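Local structure of ULam111 (Flavobacterium sp., 5WUT) at residues A[57-62]-A[223-228]; A[42-47]-A[67-72]; A[11-16]-A[49-54]; A[123-128]-A[210-215]. The protein probably hydrolyses the beta-1,3-glucosidic bonds of laminarin, as a glycoside hydrolase of family 16 built on a beta-jelly-roll fold. All blocks are in the same frame, centred on the assembly; numbering follows the deposited sequence.

Contact 1 (A[57-62]-A[223-228])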
loop_
_atom_site.group_PDB
_atom_site.type_symbol
_atom_site.label_atom_id
_atom_site.label_comp_id
_atom_site.label_asym_id
_atom_site.label_seq_id
_atom_site.Cartn_x
_atom_site.Cartn_y
_atom_site.Cartn_z
ATOM N N VAL A 57 -4.256 14.325 20.781
ATOM C CA VAL A 57 -4.567 13.012 21.331
ATOM C C VAL A 57 -6.001 12.986 21.831
ATOM O O VAL A 57 -6.365 13.698 22.764
ATOM C CB VAL A 57 -3.609 12.609 22.478
ATOM C CG1 VAL A 57 -3.967 11.206 23.000
ATOM C CG2 VAL A 57 -2.158 12.656 22.004
ATOM N N ILE A 58 -6.822 12.167 21.181
ATOM C CA ILE A 58 -8.203 11.983 21.595
ATOM C C ILE A 58 -8.296 10.705 22.398
ATOM O O ILE A 58 -7.829 9.655 21.947
ATOM C CB ILE A 58 -9.143 11.903 20.389
ATOM C CG1 ILE A 58 -9.119 13.232 19.616
ATOM C CG2 ILE A 58 -10.566 11.514 20.833
ATOM C CD1 ILE A 58 -9.817 13.178 18.280
ATOM N N THR A 59 -8.888 10.778 23.590
ATOM C CA THR A 59 -9.026 9.582 24.413
ATOM C C THR A 59 -10.486 9.171 24.582
ATOM O O THR A 59 -11.336 9.983 24.976
ATOM C CB THR A 59 -8.397 9.781 25.807
ATOM O OG1 THR A 59 -6.994 10.033 25.661
ATOM C CG2 THR A 59 -8.577 8.529 26.655
ATOM N N ALA A 60 -10.764 7.917 24.237
ATOM C CA ALA A 60 -12.071 7.311 24.457
ATOM C C ALA A 60 -12.082 6.720 25.861
ATOM O O ALA A 60 -11.169 5.987 26.223
ATOM C CB ALA A 60 -12.346 6.235 23.406
ATOM N N LYS A 61 -13.089 7.092 26.651
ATOM C CA LYS A 61 -13.159 6.685 28.052
ATOM C C LYS A 61 -14.501 6.062 28.380
ATOM O O LYS A 61 -15.515 6.377 27.766
ATOM C CB LYS A 61 -12.937 7.881 28.984
ATOM C CG LYS A 61 -11.648 8.662 28.767
ATOM C CD LYS A 61 -11.573 9.827 29.763
ATOM C CE LYS A 61 -10.875 11.059 29.180
ATOM N NZ LYS A 61 -11.092 12.289 30.020
ATOM N N LYS A 62 -14.497 5.197 29.389
ATOM C CA LYS A 62 -15.732 4.708 29.965
ATOM C C LYS A 62 -15.736 5.019 31.463
ATOM O O LYS A 62 -14.802 4.672 32.178
ATOM C CB LYS A 62 -15.889 3.213 29.717
ATOM C CG LYS A 62 -17.209 2.650 30.235
ATOM C CD LYS A 62 -17.177 1.126 30.255
ATOM C CE LYS A 62 -18.470 0.546 30.809
ATOM N NZ LYS A 62 -18.419 0.466 32.298
ATOM N N PRO A 223 -9.046 3.100 28.799
ATOM C CA PRO A 223 -9.114 4.158 27.781
ATOM C C PRO A 223 -8.288 3.868 26.524
ATOM O O PRO A 223 -7.312 3.134 26.585
ATOM C CB PRO A 223 -8.558 5.374 28.523
ATOM C CG PRO A 223 -7.548 4.791 29.449
ATOM C CD PRO A 223 -8.134 3.463 29.902
ATOM N N GLN A 224 -8.691 4.449 25.393
ATOM C CA GLN A 224 -7.948 4.275 24.145
ATOM C C GLN A 224 -7.616 5.614 23.515
ATOM O O GLN A 224 -8.469 6.500 23.463
ATOM C CB GLN A 224 -8.755 3.428 23.162
ATOM C CG GLN A 224 -8.692 1.922 23.416
ATOM C CD GLN A 224 -7.280 1.360 23.301
ATOM O OE1 GLN A 224 -6.512 1.741 22.412
ATOM N NE2 GLN A 224 -6.932 0.449 24.198
ATOM N N ASP A 225 -6.388 5.737 23.006
ATOM C CA ASP A 225 -5.907 6.973 22.394
ATOM C C ASP A 225 -5.849 6.888 20.865
ATOM O O ASP A 225 -5.318 5.922 20.302
ATOM C CB ASP A 225 -4.503 7.324 22.889
ATOM C CG ASP A 225 -4.469 7.797 24.332
ATOM O OD1 ASP A 225 -5.531 8.051 24.929
ATOM O OD2 ASP A 225 -3.343 7.937 24.854
ATOM N N PHE A 226 -6.378 7.925 20.227
ATOM C CA PHE A 226 -6.291 8.172 18.785
ATOM C C PHE A 226 -5.438 9.419 18.635
ATOM O O PHE A 226 -5.848 10.494 19.080
ATOM C CB PHE A 226 -7.697 8.365 18.222
ATOM C CG PHE A 226 -7.779 8.677 16.740
ATOM C CD1 PHE A 226 -6.820 8.247 15.830
ATOM C CD2 PHE A 226 -8.884 9.364 16.260
ATOM C CE1 PHE A 226 -6.971 8.531 14.457
ATOM C CE2 PHE A 226 -9.034 9.663 14.906
ATOM C CZ PHE A 226 -8.071 9.241 14.006
ATOM N N SER A 227 -4.247 9.281 18.047
ATOM C CA SER A 227 -3.288 10.392 17.990
ATOM C C SER A 227 -3.095 10.883 16.568
ATOM O O SER A 227 -2.794 10.089 15.678
ATOM C CB SER A 227 -1.929 9.975 18.560
ATOM O OG SER A 227 -2.065 9.523 19.903
ATOM N N ILE A 228 -3.228 12.187 16.364
ATOM C CA ILE A 228 -3.054 12.749 15.024
ATOM C C ILE A 228 -1.916 13.771 15.054
ATOM O O ILE A 228 -1.946 14.713 15.831
ATOM C CB ILE A 228 -4.353 13.392 14.510
ATOM C CG1 ILE A 228 -5.536 12.401 14.607
ATOM C CG2 ILE A 228 -4.164 13.900 13.071
ATOM C CD1 ILE A 228 -6.331 12.465 15.905
#

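Contact 2 (A[42-47]-A[67-72])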
loop_
_atom_site.group_PDB
_atom_site.type_symbol
_atom_site.label_atom_id
_atom_site.label_comp_id
_atom_site.label_asym_id
_atom_site.label_seq_id
_atom_site.Cartn_x
_atom_site.Cartn_y
_atom_site.Cartn_z
ATOM N N GLN A 42 -21.107 6.987 22.574
ATOM C CA GLN A 42 -20.400 8.094 23.223
ATOM C C GLN A 42 -21.142 9.420 23.245
ATOM O O GLN A 42 -21.923 9.737 22.348
ATOM C CB GLN A 42 -19.035 8.307 22.551
ATOM C CG GLN A 42 -19.094 9.080 21.229
ATOM C CD GLN A 42 -19.714 8.288 20.097
ATOM O OE1 GLN A 42 -19.661 7.058 20.092
ATOM N NE2 GLN A 42 -20.295 8.988 19.125
ATOM N N LEU A 43 -20.887 10.183 24.309
ATOM C CA LEU A 43 -21.127 11.613 24.294
ATOM C C LEU A 43 -19.821 12.267 23.908
ATOM O O LEU A 43 -18.763 11.922 24.438
ATOM C CB LEU A 43 -21.588 12.151 25.649
ATOM C CG LEU A 43 -22.882 11.621 26.236
ATOM C CD1 LEU A 43 -23.208 12.433 27.487
ATOM C CD2 LEU A 43 -23.989 11.722 25.219
ATOM N N TYR A 44 -19.889 13.205 22.978
ATOM C CA TYR A 44 -18.698 13.938 22.598
ATOM C C TYR A 44 -18.542 15.146 23.517
ATOM O O TYR A 44 -19.534 15.793 23.880
ATOM C CB TYR A 44 -18.779 14.348 21.140
ATOM C CG TYR A 44 -18.541 13.223 20.159
ATOM C CD1 TYR A 44 -17.394 12.454 20.231
ATOM C CD2 TYR A 44 -19.451 12.957 19.145
ATOM C CE1 TYR A 44 -17.151 11.444 19.319
ATOM C CE2 TYR A 44 -19.215 11.941 18.229
ATOM C CZ TYR A 44 -18.063 11.199 18.323
ATOM O OH TYR A 44 -17.814 10.190 17.410
ATOM N N THR A 45 -17.302 15.421 23.914
ATOM C CA THR A 45 -17.024 16.457 24.904
ATOM C C THR A 45 -15.897 17.368 24.463
ATOM O O THR A 45 -15.278 17.130 23.426
ATOM C CB THR A 45 -16.607 15.860 26.246
ATOM O OG1 THR A 45 -15.257 15.406 26.152
ATOM C CG2 THR A 45 -17.525 14.703 26.658
ATOM N N LYS A 46 -15.605 18.380 25.281
ATOM C CA LYS A 46 -14.429 19.233 25.079
ATOM C C LYS A 46 -13.332 18.851 26.062
ATOM O O LYS A 46 -12.291 19.521 26.159
ATOM C CB LYS A 46 -14.777 20.721 25.256
ATOM C CG LYS A 46 -15.723 21.291 24.226
ATOM C CD LYS A 46 -15.782 22.809 24.339
ATOM C CE LYS A 46 -16.760 23.279 25.392
ATOM N NZ LYS A 46 -16.915 24.759 25.282
ATOM N N THR A 47 -13.568 17.774 26.799
ATOM C CA THR A 47 -12.653 17.362 27.858
ATOM C C THR A 47 -12.058 15.968 27.646
ATOM O O THR A 47 -11.521 15.361 28.578
ATOM C CB THR A 47 -13.361 17.412 29.231
ATOM O OG1 THR A 47 -14.608 16.714 29.141
ATOM C CG2 THR A 47 -13.634 18.852 29.630
ATOM N N TYR A 67 -19.917 6.658 28.120
ATOM C CA TYR A 67 -18.774 6.677 27.222
ATOM C C TYR A 67 -18.562 8.086 26.703
ATOM O O TYR A 67 -19.531 8.752 26.363
ATOM C CB TYR A 67 -19.005 5.732 26.049
ATOM C CG TYR A 67 -19.151 4.280 26.428
ATOM C CD1 TYR A 67 -20.394 3.752 26.753
ATOM C CD2 TYR A 67 -18.045 3.432 26.450
ATOM C CE1 TYR A 67 -20.535 2.428 27.097
ATOM C CE2 TYR A 67 -18.176 2.084 26.788
ATOM C CZ TYR A 67 -19.430 1.595 27.112
ATOM O OH TYR A 67 -19.580 0.266 27.439
ATOM N N THR A 68 -17.304 8.516 26.603
ATOM C CA THR A 68 -16.995 9.854 26.096
ATOM C C THR A 68 -15.823 9.855 25.114
ATOM O O THR A 68 -14.930 9.016 25.184
ATOM C CB THR A 68 -16.677 10.842 27.239
ATOM O OG1 THR A 68 -15.696 10.273 28.114
ATOM C CG2 THR A 68 -17.960 11.183 28.039
ATOM N N SER A 69 -15.837 10.832 24.219
ATOM C CA SER A 69 -14.787 10.943 23.218
ATOM C C SER A 69 -14.822 12.351 22.644
ATOM O O SER A 69 -15.460 13.234 23.226
ATOM C CB SER A 69 -14.965 9.873 22.133
ATOM O OG SER A 69 -13.793 9.770 21.316
ATOM N N THR A 70 -14.137 12.550 21.514
ATOM C CA THR A 70 -14.010 13.858 20.867
ATOM C C THR A 70 -14.410 13.780 19.406
ATOM O O THR A 70 -14.102 12.783 18.724
ATOM C CB THR A 70 -12.557 14.390 20.935
ATOM O OG1 THR A 70 -12.078 14.312 22.282
ATOM C CG2 THR A 70 -12.446 15.846 20.418
ATOM N N ARG A 71 -15.084 14.823 18.933
ATOM C CA ARG A 71 -15.401 15.000 17.521
ATOM C C ARG A 71 -15.235 16.473 17.167
ATOM O O ARG A 71 -15.927 17.334 17.719
ATOM C CB ARG A 71 -16.830 14.529 17.231
ATOM C CG ARG A 71 -17.288 14.749 15.781
ATOM C CD ARG A 71 -18.581 13.985 15.534
ATOM N NE ARG A 71 -19.215 14.387 14.283
ATOM C CZ ARG A 71 -19.927 13.563 13.515
ATOM N NH1 ARG A 71 -20.086 12.296 13.867
ATOM N NH2 ARG A 71 -20.478 14.010 12.397
ATOM N N ILE A 72 -14.313 16.763 16.252
ATOM C CA ILE A 72 -14.031 18.142 15.873
ATOM C C ILE A 72 -14.092 18.282 14.362
ATOM O O ILE A 72 -13.824 17.321 13.638
ATOM C CB ILE A 72 -12.659 18.603 16.399
ATOM C CG1 ILE A 72 -11.537 17.639 15.987
ATOM C CG2 ILE A 72 -12.686 18.710 17.926
ATOM C CD1 ILE A 72 -10.144 18.225 16.256
HETATM O O HOH W 1 -19.624 9.795 15.471
HETATM O O HOH W 2 -16.019 16.826 20.787
HETATM O O HOH W 3 -12.602 16.505 23.859
#

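Contact 3 (A[11-16]-A[49-54])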
loop_
_atom_site.group_PDB
_atom_site.type_symbol
_atom_site.label_atom_id
_atom_site.label_comp_id
_atom_site.label_asym_id
_atom_site.label_seq_id
_atom_site.Cartn_x
_atom_site.Cartn_y
_atom_site.Cartn_z
ATOM N N GLU A 11 -2.264 21.866 9.628
ATOM C CA GLU A 11 -2.493 21.804 11.063
ATOM C C GLU A 11 -1.407 20.923 11.678
ATOM O O GLU A 11 -1.393 19.698 11.469
ATOM C CB GLU A 11 -3.881 21.237 11.371
ATOM C CG GLU A 11 -4.103 20.938 12.834
ATOM C CD GLU A 11 -3.999 22.182 13.713
ATOM O OE1 GLU A 11 -2.893 22.444 14.236
ATOM O OE2 GLU A 11 -5.026 22.882 13.873
ATOM N N HIS A 12 -0.489 21.543 12.421
ATOM C CA HIS A 12 0.638 20.847 13.048
ATOM C C HIS A 12 0.288 20.288 14.428
ATOM O O HIS A 12 1.054 19.517 14.997
ATOM C CB HIS A 12 1.849 21.781 13.218
ATOM C CG HIS A 12 2.388 22.363 11.945
ATOM N ND1 HIS A 12 1.827 23.456 11.318
ATOM C CD2 HIS A 12 3.488 22.042 11.221
ATOM C CE1 HIS A 12 2.536 23.762 10.244
ATOM N NE2 HIS A 12 3.552 22.919 10.164
ATOM N N PHE A 13 -0.838 20.745 14.974
ATOM C CA PHE A 13 -1.253 20.427 16.349
ATOM C C PHE A 13 -0.138 20.708 17.363
ATOM O O PHE A 13 0.072 19.942 18.313
ATOM C CB PHE A 13 -1.731 18.966 16.454
ATOM C CG PHE A 13 -3.035 18.705 15.743
ATOM C CD1 PHE A 13 -4.184 19.416 16.073
ATOM C CD2 PHE A 13 -3.106 17.754 14.724
ATOM C CE1 PHE A 13 -5.387 19.185 15.418
ATOM C CE2 PHE A 13 -4.306 17.510 14.065
ATOM C CZ PHE A 13 -5.447 18.227 14.403
ATOM N N ASN A 14 0.557 21.824 17.166
ATOM C CA ASN A 14 1.694 22.179 18.013
ATOM C C ASN A 14 1.339 23.163 19.120
ATOM O O ASN A 14 2.174 23.461 19.972
ATOM C CB ASN A 14 2.827 22.774 17.168
ATOM C CG ASN A 14 3.712 21.716 16.544
ATOM O OD1 ASN A 14 3.832 20.600 17.055
ATOM N ND2 ASN A 14 4.348 22.068 15.422
ATOM N N GLY A 15 0.116 23.681 19.106
ATOM C CA GLY A 15 -0.305 24.634 20.119
ATOM C C GLY A 15 -0.499 24.017 21.500
ATOM O O GLY A 15 -0.434 22.796 21.651
ATOM N N LYS A 16 -0.747 24.845 22.517
ATOM C CA LYS A 16 -1.095 24.300 23.825
ATOM C C LYS A 16 -2.548 23.866 23.858
ATOM O O LYS A 16 -2.939 23.061 24.695
ATOM C CB LYS A 16 -0.874 25.304 24.961
ATOM C CG LYS A 16 0.485 25.953 25.058
ATOM C CD LYS A 16 0.734 26.292 26.530
ATOM C CE LYS A 16 1.796 27.354 26.713
ATOM N NZ LYS A 16 1.898 28.259 25.544
ATOM N N HIS A 49 -9.782 15.413 24.975
ATOM C CA HIS A 49 -8.593 15.533 24.133
ATOM C C HIS A 49 -7.508 16.346 24.823
ATOM O O HIS A 49 -7.776 17.108 25.755
ATOM C CB HIS A 49 -8.942 16.210 22.823
ATOM C CG HIS A 49 -9.197 17.664 23.003
ATOM N ND1 HIS A 49 -10.361 18.140 23.561
ATOM C CD2 HIS A 49 -8.411 18.741 22.771
ATOM C CE1 HIS A 49 -10.293 19.457 23.649
ATOM N NE2 HIS A 49 -9.124 19.847 23.171
ATOM N N LYS A 50 -6.284 16.192 24.341
ATOM C CA LYS A 50 -5.164 17.003 24.805
ATOM C C LYS A 50 -4.167 17.211 23.673
ATOM O O LYS A 50 -4.127 16.437 22.713
ATOM C CB LYS A 50 -4.464 16.343 25.988
ATOM C CG LYS A 50 -3.728 15.080 25.613
ATOM C CD LYS A 50 -3.124 14.381 26.822
ATOM C CE LYS A 50 -3.104 12.871 26.614
ATOM N NZ LYS A 50 -2.173 12.187 27.547
ATOM N N MET A 51 -3.389 18.281 23.777
ATOM C CA MET A 51 -2.278 18.517 22.864
ATOM C C MET A 51 -1.005 18.088 23.566
ATOM O O MET A 51 -0.636 18.650 24.596
ATOM C CB MET A 51 -2.201 19.986 22.443
ATOM C CG MET A 51 -3.559 20.600 22.172
ATOM S SD MET A 51 -4.321 19.925 20.687
ATOM C CE MET A 51 -2.962 20.053 19.555
ATOM N N GLU A 52 -0.360 17.061 23.032
ATOM C CA GLU A 52 0.786 16.440 23.686
ATOM C C GLU A 52 1.869 16.042 22.690
ATOM O O GLU A 52 1.609 15.258 21.788
ATOM C CB GLU A 52 0.329 15.214 24.473
ATOM C CG GLU A 52 1.425 14.506 25.239
ATOM C CD GLU A 52 0.904 13.280 25.953
ATOM O OE1 GLU A 52 0.573 12.287 25.268
ATOM O OE2 GLU A 52 0.811 13.311 27.198
ATOM N N ASN A 53 3.069 16.591 22.855
ATOM C CA ASN A 53 4.224 16.178 22.061
ATOM C C ASN A 53 3.984 16.377 20.561
ATOM O O ASN A 53 4.400 15.553 19.740
ATOM C CB ASN A 53 4.569 14.712 22.359
ATOM C CG ASN A 53 5.935 14.305 21.833
ATOM O OD1 ASN A 53 6.870 15.106 21.811
ATOM N ND2 ASN A 53 6.055 13.050 21.402
ATOM N N GLY A 54 3.293 17.462 20.219
ATOM C CA GLY A 54 3.008 17.799 18.834
ATOM C C GLY A 54 1.904 16.968 18.201
ATOM O O GLY A 54 1.754 16.947 16.983
HETATM O O HOH W 4 -3.846 20.131 26.061
#

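Contact 4 (A[123-128]-A[210-215])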
loop_
_atom_site.group_PDB
_atom_site.type_symbol
_atom_site.label_atom_id
_atom_site.label_comp_id
_atom_site.label_asym_id
_atom_site.label_seq_id
_atom_site.Cartn_x
_atom_site.Cartn_y
_atom_site.Cartn_z
ATOM N N GLU A 123 -10.268 5.312 8.078
ATOM C CA GLU A 123 -11.388 4.599 8.694
ATOM C C GLU A 123 -10.900 3.253 9.186
ATOM O O GLU A 123 -10.355 2.459 8.413
ATOM C CB GLU A 123 -12.531 4.379 7.717
ATOM C CG GLU A 123 -13.075 5.623 7.088
ATOM C CD GLU A 123 -13.943 6.431 8.029
ATOM O OE1 GLU A 123 -14.413 5.888 9.057
ATOM O OE2 GLU A 123 -14.157 7.625 7.723
ATOM N N TYR A 124 -11.109 2.988 10.467
ATOM C CA TYR A 124 -10.659 1.752 11.091
ATOM C C TYR A 124 -11.674 1.360 12.130
ATOM O O TYR A 124 -12.156 2.219 12.862
ATOM C CB TYR A 124 -9.284 1.947 11.723
ATOM C CG TYR A 124 -8.746 0.815 12.563
ATOM C CD1 TYR A 124 -8.809 0.880 13.950
ATOM C CD2 TYR A 124 -8.113 -0.286 11.982
ATOM C CE1 TYR A 124 -8.285 -0.145 14.737
ATOM C CE2 TYR A 124 -7.587 -1.298 12.754
ATOM C CZ TYR A 124 -7.678 -1.221 14.133
ATOM O OH TYR A 124 -7.158 -2.228 14.906
ATOM N N VAL A 125 -12.042 0.087 12.170
ATOM C CA VAL A 125 -12.873 -0.379 13.274
ATOM C C VAL A 125 -12.085 -1.441 14.000
ATOM O O VAL A 125 -11.632 -2.416 13.398
ATOM C CB VAL A 125 -14.255 -0.892 12.812
ATOM C CG1 VAL A 125 -15.094 0.270 12.323
ATOM C CG2 VAL A 125 -14.133 -1.957 11.723
ATOM N N GLY A 126 -11.891 -1.236 15.297
ATOM C CA GLY A 126 -11.045 -2.115 16.078
ATOM C C GLY A 126 -11.516 -3.564 16.122
ATOM O O GLY A 126 -10.733 -4.467 16.446
ATOM N N LYS A 127 -12.797 -3.785 15.827
ATOM C CA LYS A 127 -13.332 -5.143 15.760
ATOM C C LYS A 127 -12.801 -5.925 14.560
ATOM O O LYS A 127 -12.947 -7.147 14.498
ATOM C CB LYS A 127 -14.859 -5.128 15.721
ATOM C CG LYS A 127 -15.441 -4.484 14.476
ATOM C CD LYS A 127 -16.937 -4.669 14.398
ATOM C CE LYS A 127 -17.505 -4.052 13.141
ATOM N NZ LYS A 127 -18.995 -4.210 13.035
ATOM N N GLU A 128 -12.194 -5.212 13.612
ATOM C CA GLU A 128 -11.563 -5.836 12.447
ATOM C C GLU A 128 -10.117 -5.381 12.325
ATOM O O GLU A 128 -9.803 -4.482 11.534
ATOM C CB GLU A 128 -12.306 -5.494 11.158
ATOM C CG GLU A 128 -13.718 -6.040 11.044
ATOM C CD GLU A 128 -14.308 -5.773 9.668
ATOM O OE1 GLU A 128 -13.559 -5.916 8.670
ATOM O OE2 GLU A 128 -15.507 -5.413 9.588
ATOM N N GLY A 210 -22.144 1.096 18.191
ATOM C CA GLY A 210 -23.032 1.521 17.130
ATOM C C GLY A 210 -23.123 0.607 15.922
ATOM O O GLY A 210 -22.521 -0.473 15.881
ATOM N N ASN A 211 -23.860 1.080 14.922
ATOM C CA ASN A 211 -24.201 0.285 13.757
ATOM C C ASN A 211 -22.979 -0.083 12.918
ATOM O O ASN A 211 -22.945 -1.145 12.297
ATOM C CB ASN A 211 -25.200 1.091 12.906
ATOM C CG ASN A 211 -25.502 0.447 11.558
ATOM O OD1 ASN A 211 -25.833 -0.728 11.489
ATOM N ND2 ASN A 211 -25.423 1.237 10.489
ATOM N N PHE A 212 -21.941 0.739 12.957
ATOM C CA PHE A 212 -20.764 0.438 12.155
ATOM C C PHE A 212 -19.573 -0.007 13.002
ATOM O O PHE A 212 -18.899 -0.991 12.685
ATOM C CB PHE A 212 -20.396 1.642 11.281
ATOM C CG PHE A 212 -19.360 1.328 10.239
ATOM C CD1 PHE A 212 -18.032 1.689 10.424
ATOM C CD2 PHE A 212 -19.714 0.654 9.080
ATOM C CE1 PHE A 212 -17.075 1.389 9.464
ATOM C CE2 PHE A 212 -18.760 0.348 8.114
ATOM C CZ PHE A 212 -17.440 0.716 8.309
ATOM N N GLY A 213 -19.305 0.713 14.083
ATOM C CA GLY A 213 -18.177 0.379 14.927
ATOM C C GLY A 213 -18.438 -0.808 15.826
ATOM O O GLY A 213 -17.507 -1.466 16.286
ATOM N N GLY A 214 -19.713 -1.097 16.061
ATOM C CA GLY A 214 -20.069 -2.205 16.926
ATOM C C GLY A 214 -20.950 -3.219 16.228
ATOM O O GLY A 214 -20.708 -3.565 15.072
ATOM N N PRO A 215 -22.024 -3.651 16.906
ATOM C CA PRO A 215 -22.505 -3.056 18.165
ATOM C C PRO A 215 -21.767 -3.502 19.426
ATOM O O PRO A 215 -21.884 -2.833 20.457
ATOM C CB PRO A 215 -23.955 -3.534 18.232
ATOM C CG PRO A 215 -23.936 -4.843 17.508
ATOM C CD PRO A 215 -22.975 -4.633 16.357
HETATM O O HOH W 5 -14.746 -1.635 16.404
HETATM O O HOH W 6 -19.033 -2.668 10.523
#

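Contact 1 (A[57-62]-A[223-228])
T59 and D225 run alongside each other from adjacent antiparallel strands, an arrangement that brings hydroxyl and carboxylate together. T59 OG1 donates to D225 OD1 at 2.6 Å and meets the carboxylate from above its plane, 38° out of it. At chi1 -62° T59 OG1 stands beside its own backbone N, while T59 CG2 is turned onto P223 CB at 3.7 Å. V57 slants across the same aspartate, with its CG1 methyl 3.7 Å from D225 CG, and V57 CG2 rests near S227 OG. With D225 replaced by an alanine, T59 OG1 is likely to lose this acceptor and V57 CG1 the carboxylate it packs against, though not the CB. I58, A60, Q224 and F226 occupy the other face of this jelly-roll strand pair. There the I228 CD1 methyl sits over the centre of the F226 ring, 3.9 Å above its plane, and I58 CD1 approaches that methyl in turn. M206 of strand 200-208 packs against I58, A60 and F226. Beneath the side chains, I58 and F226 exchange two nearly straight backbone bonds, F226 N to I58 O measuring 2.8 Å, and A60 and Q224 form a second pair, rather more bent. The chemistry is thus divided by face: a short charged-to-neutral hydrogen bond on one side, and mostly hydrocarbon contact, among I58, A60, F226 and I228, on the other.

Contact 2 (A[42-47]-A[67-72])
The Y44 ring is overlaid by the aliphatic part of R71, whose CB stands 3.4 Å from the ring centroid and almost exactly on its normal, a CH-pi contact. This packing flanks a parallel pairing of the short strand 42-44 with strand 66-80 in the jelly roll, the axes of 42-44 and 67-69 running 38° apart. R71 CG lies opposite the backbone N (chi1 177°), and the extended chain carries CD past the ring to within 3.4 Å of Y44 CE2. The guanidinium finishes 58° from the ring plane, with its NE in a salt bridge to E26. Q42 CG covers the opposite ring face toward the rim, so the tyrosine is sandwiched between two aliphatic chains. Y44 OH, which also meets N205, shares water 1 with R71 NH1, the arginine bond being weak. Along the strands, L43 N binds Y67 O, S69 N binds L43 O, and T45 N reaches S69 O at 2.9 Å. T45 then leaves the pairing in an ST turn, its OG1 accepting from T47 N and also hydrogen-bonded to N48, while its CG2 touches T68 CG2 at 3.8 Å. Water 3 joins T45 O to T70 OG1, 2.8 Å from each.

Contact 3 (A[11-16]-A[49-54])
M51 curls its side chain against the backbone of the loop that holds F13, G15 and K16. Its CG is set beside the backbone N (chi1 -41°), and two further bends, chi2 -69° and chi3 -48°, fold the thioether so that the terminal methyl turns in to F13. M51 CE lies 3.3 Å from F13 O and 3.5 Å from F13 CB, the two side chains set roughly perpendicular to each other. Nearer the strand, M51 CB meets G15 O at 3.4 Å, and M51 CG lies 3.6 Å from K16 O. Shortening M51 to an alanine is likely to open a gap between the hairpin and the loop and leave F13 CB without its methyl neighbour. F13 is itself held from its own side: E11 CG sits over the centre of its ring, 3.3 Å above the plane, and E11 OE1 accepts from F13 N at 2.8 Å, while E11 OE2 is bound by W23. The carboxamide of N14 bends back toward the hairpin turn, bringing N14 OD1 to 3.4 Å from G54 CA. A CB on G54 would be tight against that oxygen, and the positive phi there also favours glycine. Water 4 accepts from M51 N and gives a weak bond to K16 O. The two parts are therefore joined by van der Waals contact and this solvent bridge. N53 and G54 both take left-handed backbone angles, as in a type I' turn, and the whole is a tight beta hairpin of strands 49-52 and 55-63 packed on the loop that follows strand 7-11 of the jelly roll.

Contact 4 (A[123-128]-A[210-215])
The type I turn V125-E128 faces the short, weakly bonded helix 210-213, with V125 CA 5.6 Å from G213 CA. K127 reaches across to the other segment. Its CG is placed between the backbone N and the carbonyl carbon (chi1 65°), and from there the chain runs fully extended to the carbonyls of F212 and G214. K127 NZ donates to G214 O at 2.7 Å and makes a weak bond to F212 O at 3.2 Å. Water 6 lies 2.9 Å from K127 NZ and donates to F212 O, closing a small ring of bonds; it also sits above one face of the F212 ring, toward the rim. A second bridge starts at the backbone: water 5 accepts from K127 N and donates to G213 O at 2.8 Å. V125 adds the apolar part. Its CG1 methyl reaches F212 CE1 at 3.7 Å, the two side chains meeting roughly at right angles, and it also lies 4.0 Å from G213 CA. W98 touches both V125 and F212, and F133 packs on V125. The segment leaves strand 118-123, whose E-I-D-I-L-E sequence matches the signature of family 16, so the contact joins the loop just beyond that signature to the helix following strand 200-208. Glycines suit segment 210-215: G210 has backbone angles that call for one, and a CB on G214 would crowd G210 N. The lysine charge, set among these backbone carbonyls, would probably be stabilised by their partial negative charge, and the two waters carry further polar links between the segments.

From the N terminus, the loop after strand 7-11 meets the hairpin strand 49-52 in contact 3. Contact 3 opens at 11-16, before contact 2 does at 42-47, and closes within its span at 49-54, so the two cross; contact 2 closes at 67-72. Contact 1 starts at 57-62, within contact 2's span, crossing it too, and closes only at 223-228. Its long loop contains the whole of contact 4, which joins 123-128 to 210-215. Strand 55-63 links the first three: it neighbours strand 49-52 of contact 3 and strand 66-80 of contact 2. Contact 4 stands apart, touching none of the others, its centre about 26 Å from that of contact 3.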